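Local coordinates for protein predicted sugar phosphatases of the HAD superfamily (Cytophaga hutchinsonii, PDB 2HX1) that probably hydrolyses phosphate esters of sugars, working as a magnesium-binding phosphatase of the haloacid dehalogenase (HAD) superfamily, at residues 17-21 against 22-26; 25-29 against 30-34; 118-122 against 123-127. All coordinates share one frame; numbering follows the deposited sequence.

Interaction 1. Residues 17-21 against 22-26; sequences IFFDA and FGVLK. With MG (magnesium ion), chain E.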
loop_
_atom_site.group_PDB
_atom_site.type_symbol
_atom_site.label_atom_id
_atom_site.label_comp_id
_atom_site.label_asym_id
_atom_site.label_seq_id
_atom_site.Cartn_x
_atom_site.Cartn_y
_atom_site.Cartn_z
ATOM N N ILE A 17 -5.250 -29.152 20.995
ATOM C CA ILE A 17 -4.721 -27.796 21.012
ATOM C C ILE A 17 -3.751 -27.643 19.835
ATOM O O ILE A 17 -2.940 -28.538 19.569
ATOM C CB ILE A 17 -3.982 -27.466 22.374
ATOM C CG1 ILE A 17 -4.776 -27.979 23.576
ATOM C CG2 ILE A 17 -3.745 -25.965 22.544
ATOM C CD1 ILE A 17 -6.141 -27.296 23.733
ATOM N N PHE A 18 -3.864 -26.536 19.110
ATOM C CA PHE A 18 -2.815 -26.090 18.188
ATOM C C PHE A 18 -2.080 -24.900 18.820
ATOM O O PHE A 18 -2.698 -23.911 19.162
ATOM C CB PHE A 18 -3.360 -25.644 16.811
ATOM C CG PHE A 18 -4.102 -26.719 16.032
ATOM C CD1 PHE A 18 -4.088 -28.047 16.399
ATOM C CD2 PHE A 18 -4.775 -26.381 14.866
ATOM C CE1 PHE A 18 -4.767 -29.005 15.652
ATOM C CE2 PHE A 18 -5.476 -27.343 14.144
ATOM C CZ PHE A 18 -5.440 -28.645 14.527
ATOM N N PHE A 19 -0.765 -25.046 18.995
ATOM C CA PHE A 19 0.071 -24.019 19.585
ATOM C C PHE A 19 0.929 -23.356 18.499
ATOM O O PHE A 19 1.616 -24.051 17.789
ATOM C CB PHE A 19 1.028 -24.634 20.612
ATOM C CG PHE A 19 0.386 -25.046 21.926
ATOM C CD1 PHE A 19 0.043 -24.107 22.880
ATOM C CD2 PHE A 19 0.181 -26.365 22.216
ATOM C CE1 PHE A 19 -0.511 -24.477 24.071
ATOM C CE2 PHE A 19 -0.387 -26.738 23.413
ATOM C CZ PHE A 19 -0.697 -25.808 24.345
ATOM N N ASP A 20 0.851 -22.032 18.354
ATOM C CA ASP A 20 1.935 -21.260 17.760
ATOM C C ASP A 20 3.144 -21.382 18.708
ATOM O O ASP A 20 2.946 -21.615 19.904
ATOM C CB ASP A 20 1.510 -19.796 17.593
ATOM C CG ASP A 20 2.633 -18.900 17.109
ATOM O OD1 ASP A 20 3.365 -19.290 16.187
ATOM O OD2 ASP A 20 2.786 -17.794 17.663
ATOM N N ALA A 21 4.375 -21.260 18.193
ATOM C CA ALA A 21 5.569 -21.451 19.041
ATOM C C ALA A 21 6.050 -20.098 19.564
ATOM O O ALA A 21 5.894 -19.828 20.736
ATOM C CB ALA A 21 6.672 -22.198 18.328
ATOM N N PHE A 22 6.559 -19.224 18.699
ATOM C CA PHE A 22 7.149 -17.972 19.164
ATOM C C PHE A 22 6.087 -16.995 19.681
ATOM O O PHE A 22 5.057 -16.754 19.022
ATOM C CB PHE A 22 8.045 -17.327 18.094
ATOM C CG PHE A 22 9.443 -17.890 18.047
ATOM C CD1 PHE A 22 10.401 -17.494 18.971
ATOM C CD2 PHE A 22 9.815 -18.813 17.064
ATOM C CE1 PHE A 22 11.709 -18.022 18.928
ATOM C CE2 PHE A 22 11.120 -19.336 17.014
ATOM C CZ PHE A 22 12.062 -18.932 17.941
ATOM N N GLY A 23 6.341 -16.479 20.879
ATOM C CA GLY A 23 5.432 -15.596 21.599
ATOM C C GLY A 23 4.438 -16.294 22.487
ATOM O O GLY A 23 3.651 -15.629 23.187
ATOM N N VAL A 24 4.464 -17.619 22.443
ATOM C CA VAL A 24 3.501 -18.483 23.117
ATOM C C VAL A 24 4.217 -19.545 23.974
ATOM O O VAL A 24 3.939 -19.680 25.164
ATOM C CB VAL A 24 2.604 -19.180 22.077
ATOM C CG1 VAL A 24 1.577 -20.099 22.742
ATOM C CG2 VAL A 24 1.902 -18.120 21.168
ATOM N N LEU A 25 5.110 -20.306 23.363
ATOM C CA LEU A 25 5.857 -21.360 24.058
ATOM C C LEU A 25 7.266 -20.907 24.406
ATOM O O LEU A 25 7.858 -21.390 25.370
ATOM C CB LEU A 25 5.979 -22.616 23.199
ATOM C CG LEU A 25 4.708 -23.344 22.770
ATOM C CD1 LEU A 25 5.096 -24.565 21.934
ATOM C CD2 LEU A 25 3.850 -23.725 23.963
ATOM N N LYS A 26 7.801 -19.999 23.600
ATOM C CA LYS A 26 9.174 -19.541 23.757
ATOM C C LYS A 26 9.326 -18.144 23.176
ATOM O O LYS A 26 8.455 -17.678 22.434
ATOM C CB LYS A 26 10.143 -20.531 23.102
ATOM C CG LYS A 26 9.964 -20.706 21.604
ATOM C CD LYS A 26 10.974 -21.721 21.069
ATOM C CE LYS A 26 10.882 -21.888 19.569
ATOM N NZ LYS A 26 12.046 -22.635 19.011
HETATM MG MG MG E . 3.820 -16.126 17.566
HETATM O O HOH W 1 5.002 -17.121 16.216
HETATM O O HOH W 2 2.442 -15.680 15.977
HETATM O O HOH W 3 4.960 -14.493 17.420
#

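Interaction 2. Residues 25-29 against 30-34; sequences LKTYN and GLLPG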
loop_
_atom_site.group_PDB
_atom_site.type_symbol
_atom_site.label_atom_id
_atom_site.label_comp_id
_atom_site.label_asym_id
_atom_site.label_seq_id
_atom_site.Cartn_x
_atom_site.Cartn_y
_atom_site.Cartn_z
ATOM N N LEU A 25 5.110 -20.306 23.363
ATOM C CA LEU A 25 5.857 -21.360 24.058
ATOM C C LEU A 25 7.266 -20.907 24.406
ATOM O O LEU A 25 7.858 -21.390 25.370
ATOM C CB LEU A 25 5.979 -22.616 23.199
ATOM C CG LEU A 25 4.708 -23.344 22.770
ATOM C CD1 LEU A 25 5.096 -24.565 21.934
ATOM C CD2 LEU A 25 3.850 -23.725 23.963
ATOM N N LYS A 26 7.801 -19.999 23.600
ATOM C CA LYS A 26 9.174 -19.541 23.757
ATOM C C LYS A 26 9.326 -18.144 23.176
ATOM O O LYS A 26 8.455 -17.678 22.434
ATOM C CB LYS A 26 10.143 -20.531 23.102
ATOM C CG LYS A 26 9.964 -20.706 21.604
ATOM C CD LYS A 26 10.974 -21.721 21.069
ATOM C CE LYS A 26 10.882 -21.888 19.569
ATOM N NZ LYS A 26 12.046 -22.635 19.011
ATOM N N THR A 27 10.427 -17.486 23.547
ATOM C CA THR A 27 10.727 -16.100 23.168
ATOM C C THR A 27 12.214 -15.996 22.854
ATOM O O THR A 27 12.888 -17.022 22.713
ATOM C CB THR A 27 10.415 -15.109 24.283
ATOM O OG1 THR A 27 11.156 -15.461 25.471
ATOM C CG2 THR A 27 8.936 -15.097 24.576
ATOM N N TYR A 28 12.714 -14.770 22.722
ATOM C CA TYR A 28 14.130 -14.547 22.376
ATOM C C TYR A 28 15.108 -15.261 23.319
ATOM O O TYR A 28 16.119 -15.808 22.872
ATOM C CB TYR A 28 14.473 -13.056 22.312
ATOM C CG TYR A 28 14.129 -12.259 23.533
ATOM C CD1 TYR A 28 12.871 -11.714 23.692
ATOM C CD2 TYR A 28 15.078 -12.025 24.519
ATOM C CE1 TYR A 28 12.550 -10.955 24.815
ATOM C CE2 TYR A 28 14.781 -11.267 25.654
ATOM C CZ TYR A 28 13.512 -10.737 25.796
ATOM O OH TYR A 28 13.203 -9.994 26.922
ATOM N N ASN A 29 14.787 -15.291 24.608
ATOM C CA ASN A 29 15.672 -15.928 25.576
ATOM C C ASN A 29 15.217 -17.337 25.993
ATOM O O ASN A 29 15.370 -17.719 27.139
ATOM C CB ASN A 29 15.882 -15.013 26.796
ATOM C CG ASN A 29 14.583 -14.569 27.414
ATOM O OD1 ASN A 29 13.546 -15.207 27.225
ATOM N ND2 ASN A 29 14.623 -13.454 28.133
ATOM N N GLY A 30 14.647 -18.095 25.060
ATOM C CA GLY A 30 14.289 -19.486 25.307
ATOM C C GLY A 30 12.844 -19.731 25.714
ATOM O O GLY A 30 11.969 -18.908 25.493
ATOM N N LEU A 31 12.605 -20.894 26.303
ATOM C CA LEU A 31 11.268 -21.312 26.738
ATOM C C LEU A 31 10.670 -20.342 27.738
ATOM O O LEU A 31 11.398 -19.810 28.588
ATOM C CB LEU A 31 11.343 -22.697 27.414
ATOM C CG LEU A 31 11.823 -23.887 26.598
ATOM C CD1 LEU A 31 11.922 -25.156 27.468
ATOM C CD2 LEU A 31 10.904 -24.079 25.400
ATOM N N LEU A 32 9.357 -20.114 27.646
ATOM C CA LEU A 32 8.644 -19.351 28.671
ATOM C C LEU A 32 8.720 -20.119 29.978
ATOM O O LEU A 32 8.466 -21.319 30.002
ATOM C CB LEU A 32 7.171 -19.142 28.307
ATOM C CG LEU A 32 6.807 -17.757 27.757
ATOM C CD1 LEU A 32 7.706 -17.342 26.597
ATOM C CD2 LEU A 32 5.341 -17.756 27.374
ATOM N N PRO A 33 9.114 -19.453 31.070
ATOM C CA PRO A 33 9.305 -20.267 32.293
ATOM C C PRO A 33 8.030 -20.978 32.709
ATOM O O PRO A 33 6.985 -20.357 32.765
ATOM C CB PRO A 33 9.718 -19.249 33.337
ATOM C CG PRO A 33 10.263 -18.087 32.537
ATOM C CD PRO A 33 9.421 -18.032 31.294
ATOM N N GLY A 34 8.118 -22.275 32.949
ATOM C CA GLY A 34 6.970 -23.074 33.379
ATOM C C GLY A 34 6.225 -23.806 32.273
ATOM O O GLY A 34 5.395 -24.677 32.550
HETATM O O HOH W 4 11.622 -16.963 27.956
#

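Interaction 3. Residues 118-122 against 123-127; sequences KMLPV and SAIDD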
loop_
_atom_site.group_PDB
_atom_site.type_symbol
_atom_site.label_atom_id
_atom_site.label_comp_id
_atom_site.label_asym_id
_atom_site.label_seq_id
_atom_site.Cartn_x
_atom_site.Cartn_y
_atom_site.Cartn_z
ATOM N N LYS A 118 18.877 -29.249 -7.663
ATOM C CA LYS A 118 20.010 -28.798 -6.882
ATOM C C LYS A 118 19.610 -27.502 -6.195
ATOM O O LYS A 118 19.062 -26.589 -6.827
ATOM C CB LYS A 118 21.266 -28.608 -7.740
ATOM C CG LYS A 118 21.027 -28.589 -9.242
HETATM N N MSE A 119 19.849 -27.463 -4.889
HETATM C CA MSE A 119 19.726 -26.260 -4.093
HETATM C C MSE A 119 21.030 -25.486 -4.251
HETATM O O MSE A 119 22.105 -26.072 -4.073
HETATM C CB MSE A 119 19.601 -26.615 -2.627
HETATM C CG MSE A 119 18.400 -27.458 -2.257
HETATM SE SE MSE A 119 16.784 -26.507 -2.528
HETATM C CE MSE A 119 16.876 -25.223 -0.963
ATOM N N LEU A 120 20.937 -24.190 -4.584
ATOM C CA LEU A 120 22.092 -23.252 -4.550
ATOM C C LEU A 120 21.702 -21.886 -3.960
ATOM O O LEU A 120 20.609 -21.367 -4.232
ATOM C CB LEU A 120 22.652 -23.000 -5.952
ATOM C CG LEU A 120 23.507 -24.071 -6.648
ATOM C CD1 LEU A 120 23.659 -23.722 -8.116
ATOM C CD2 LEU A 120 24.880 -24.182 -6.021
ATOM N N PRO A 121 22.615 -21.267 -3.205
ATOM C CA PRO A 121 22.310 -19.941 -2.709
ATOM C C PRO A 121 22.245 -18.962 -3.868
ATOM O O PRO A 121 22.954 -19.144 -4.879
ATOM C CB PRO A 121 23.498 -19.616 -1.818
ATOM C CG PRO A 121 24.606 -20.418 -2.371
ATOM C CD PRO A 121 23.962 -21.699 -2.821
ATOM N N VAL A 122 21.430 -17.919 -3.736
ATOM C CA VAL A 122 21.393 -16.857 -4.764
ATOM C C VAL A 122 22.809 -16.371 -5.136
ATOM O O VAL A 122 23.066 -16.078 -6.298
ATOM C CB VAL A 122 20.469 -15.666 -4.362
ATOM C CG1 VAL A 122 20.700 -14.460 -5.271
ATOM C CG2 VAL A 122 18.984 -16.090 -4.427
ATOM N N SER A 123 23.728 -16.354 -4.177
ATOM C CA SER A 123 25.105 -15.932 -4.409
ATOM C C SER A 123 25.854 -16.746 -5.456
ATOM O O SER A 123 26.807 -16.246 -6.059
ATOM C CB SER A 123 25.904 -16.073 -3.121
ATOM O OG SER A 123 25.933 -17.427 -2.736
ATOM N N ALA A 124 25.452 -18.002 -5.649
ATOM C CA ALA A 124 26.097 -18.894 -6.630
ATOM C C ALA A 124 25.391 -18.918 -7.968
ATOM O O ALA A 124 25.647 -19.826 -8.790
ATOM C CB ALA A 124 26.205 -20.321 -6.072
ATOM N N ILE A 125 24.504 -17.944 -8.204
ATOM C CA ILE A 125 23.791 -17.860 -9.457
ATOM C C ILE A 125 24.407 -16.757 -10.291
ATOM O O ILE A 125 24.675 -15.663 -9.786
ATOM C CB ILE A 125 22.296 -17.531 -9.287
ATOM C CG1 ILE A 125 21.619 -18.586 -8.416
ATOM C CG2 ILE A 125 21.610 -17.427 -10.675
ATOM C CD1 ILE A 125 21.653 -19.974 -8.971
ATOM N N ASP A 126 24.634 -17.066 -11.566
ATOM C CA ASP A 126 25.182 -16.120 -12.521
ATOM C C ASP A 126 24.701 -16.486 -13.915
ATOM O O ASP A 126 23.933 -17.440 -14.086
ATOM C CB ASP A 126 26.721 -16.181 -12.491
ATOM C CG ASP A 126 27.274 -17.587 -12.794
ATOM O OD1 ASP A 126 26.655 -18.350 -13.587
ATOM O OD2 ASP A 126 28.334 -17.949 -12.221
ATOM N N ASP A 127 25.175 -15.750 -14.912
ATOM C CA ASP A 127 24.802 -16.013 -16.296
ATOM C C ASP A 127 25.103 -17.459 -16.725
ATOM O O ASP A 127 24.473 -18.012 -17.617
ATOM C CB ASP A 127 25.507 -14.998 -17.204
ATOM C CG ASP A 127 24.953 -13.595 -17.027
ATOM O OD1 ASP A 127 23.715 -13.446 -16.861
ATOM O OD2 ASP A 127 25.753 -12.632 -17.047
#

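Interaction 1. Residues 17-21 against 22-26
HAD motif I, at the C-terminal end of strand 16-19, is where Asp20 and Phe22 meet on one magnesium ion. The metal takes OD2 of Asp20 at 2.0 Å and the backbone O of Phe22 at the same distance; three waters and Asp233 complete its shell. CG of Asp20 stands anti to the backbone N (chi1 174°), which carries the carboxylate forward to the ion. OD1 accepts a hydrogen bond from a metal-bound water and makes a salt bridge to Lys204, so both oxygens are held. In HAD phosphatases the first aspartate of this motif is the nucleophile, consistent with Asp20 taking that role here; Phe22 stands where many relatives have a second aspartate. Directly after it the chain winds into a single helical turn, the squiggle. O of Ala21 accepts hydrogen bonds from N of Leu25 at 2.8 Å, nearly straight (170°) and in the carbonyl plane, and from N of Val24 at 3.1 Å, tilted from that plane. The turn brings Leu25 back, its CD2 4.0 Å from CD1 of Phe19, while CG1 of Val24 reaches the edge of that ring. CE of Lys26 sits over one face of the Phe22 ring, offset toward its rim.

Interaction 2. Residues 25-29 against 30-34
CG2 of Thr27 presses on CD1 of Leu32 at 3.3 Å, tighter than ordinary van der Waals contact, the side chains meeting at about a right angle. The chi1 of Leu32, -102°, lies well away from a staggered value. In Thr27 the hydroxyl takes the place between backbone N and carbonyl carbon (chi1 57°), which puts CG2 anti to the carbonyl carbon, facing Leu32. These residues belong to a tight hairpin with a two-residue loop (Tyr28 and Asn29), of the kind called the flap in HAD proteins, with a type I turn from Thr27 to Gly30. Thr27 and Gly30 form its hydrogen-bonded pair: N of Thr27 to O of Gly30 at 2.9 Å, and N of Gly30 to O of Thr27 at 3.1 Å. N of Leu32 reaches O of Leu25 at 3.0 Å, almost straight. Gly30's backbone conformation would push a beta carbon into O of Asn29. CG of Asn29 lies between its N and carbonyl carbon (chi1 54°), which turns OD1 back toward the strands; a water 2.7 Å from OD1 also lies close to O of Leu31. Leu31 packs on Leu70 and Leu72, Leu32 on Thr254, and Leu25 on Ile35 and Phe39 of helix 35-44.

Interaction 3. Residues 118-122 against 123-127
Pro121 and Ala124 meet where strand 117-121, an outermost strand of the five-stranded parallel sheet, gives way to a short 3-10 turn. Two backbone hydrogen bonds, each spanning three residues, make that turn. N of Ala124 donates to O of Pro121 at 2.9 Å, and N of Ile125 donates to O of Val122 at 3.0 Å. Both donors stand above the plane of the carbonyl they use, by 48° and 56° respectively, off the lone-pair directions.

The apolar contacts join the strand end to the turn. CB of Ala124 sits 4.0 Å from CG of Pro121 and 4.1 Å from CD2 of Leu120, so a single methyl touches both residues at the strand end. The other branch of Leu120, CD1, comes 4.3 Å from CD1 of Ile125. CG1 of Ile125 stands anti to the carbonyl carbon (chi1 -58°), and the branch passes beside O of both Val122 and Pro121. Val122 turns the other way, onto Leu136 and helix 146-159.

Among polar side chains, OG of Ser123 rests against the proline ring, 3.3 Å from CG of Pro121. Just downstream, Asn129 hydrogen-bonds O of Ala124 through ND2 and N of Asp126 through OD1, while OD1 of Asp126 is hydrogen-bonded to OG of Ser128.

Across the bend, then, the directional bonds are all main chain to main chain, and the side chains add loose aliphatic packing: the turn is held by backbone hydrogen bonds, with aliphatic contacts at 4.0 Å or more alongside.

How the interactions relate
Interactions 1 and 2 form one continuous structure, sharing Leu25 and Lys26, with centres about 10 Å apart. They touch directly: O of Val24 lies 3.2 Å from CD2 of Leu32, so the flap hairpin packs on the squiggle that follows the magnesium ligands. The side chain of Phe22 in interaction 1 is about 4 Å from a bound HEPES molecule, and that of Lys26 about 7 Å from it. Interaction 3 lies far off, on a separate parallel sheet consistent with a C2-type cap of HAD phosphatases. Its centre is about 34 Å from that of interaction 1, the nearest atoms being about 20 Å apart, and about 36 Å from that of interaction 2.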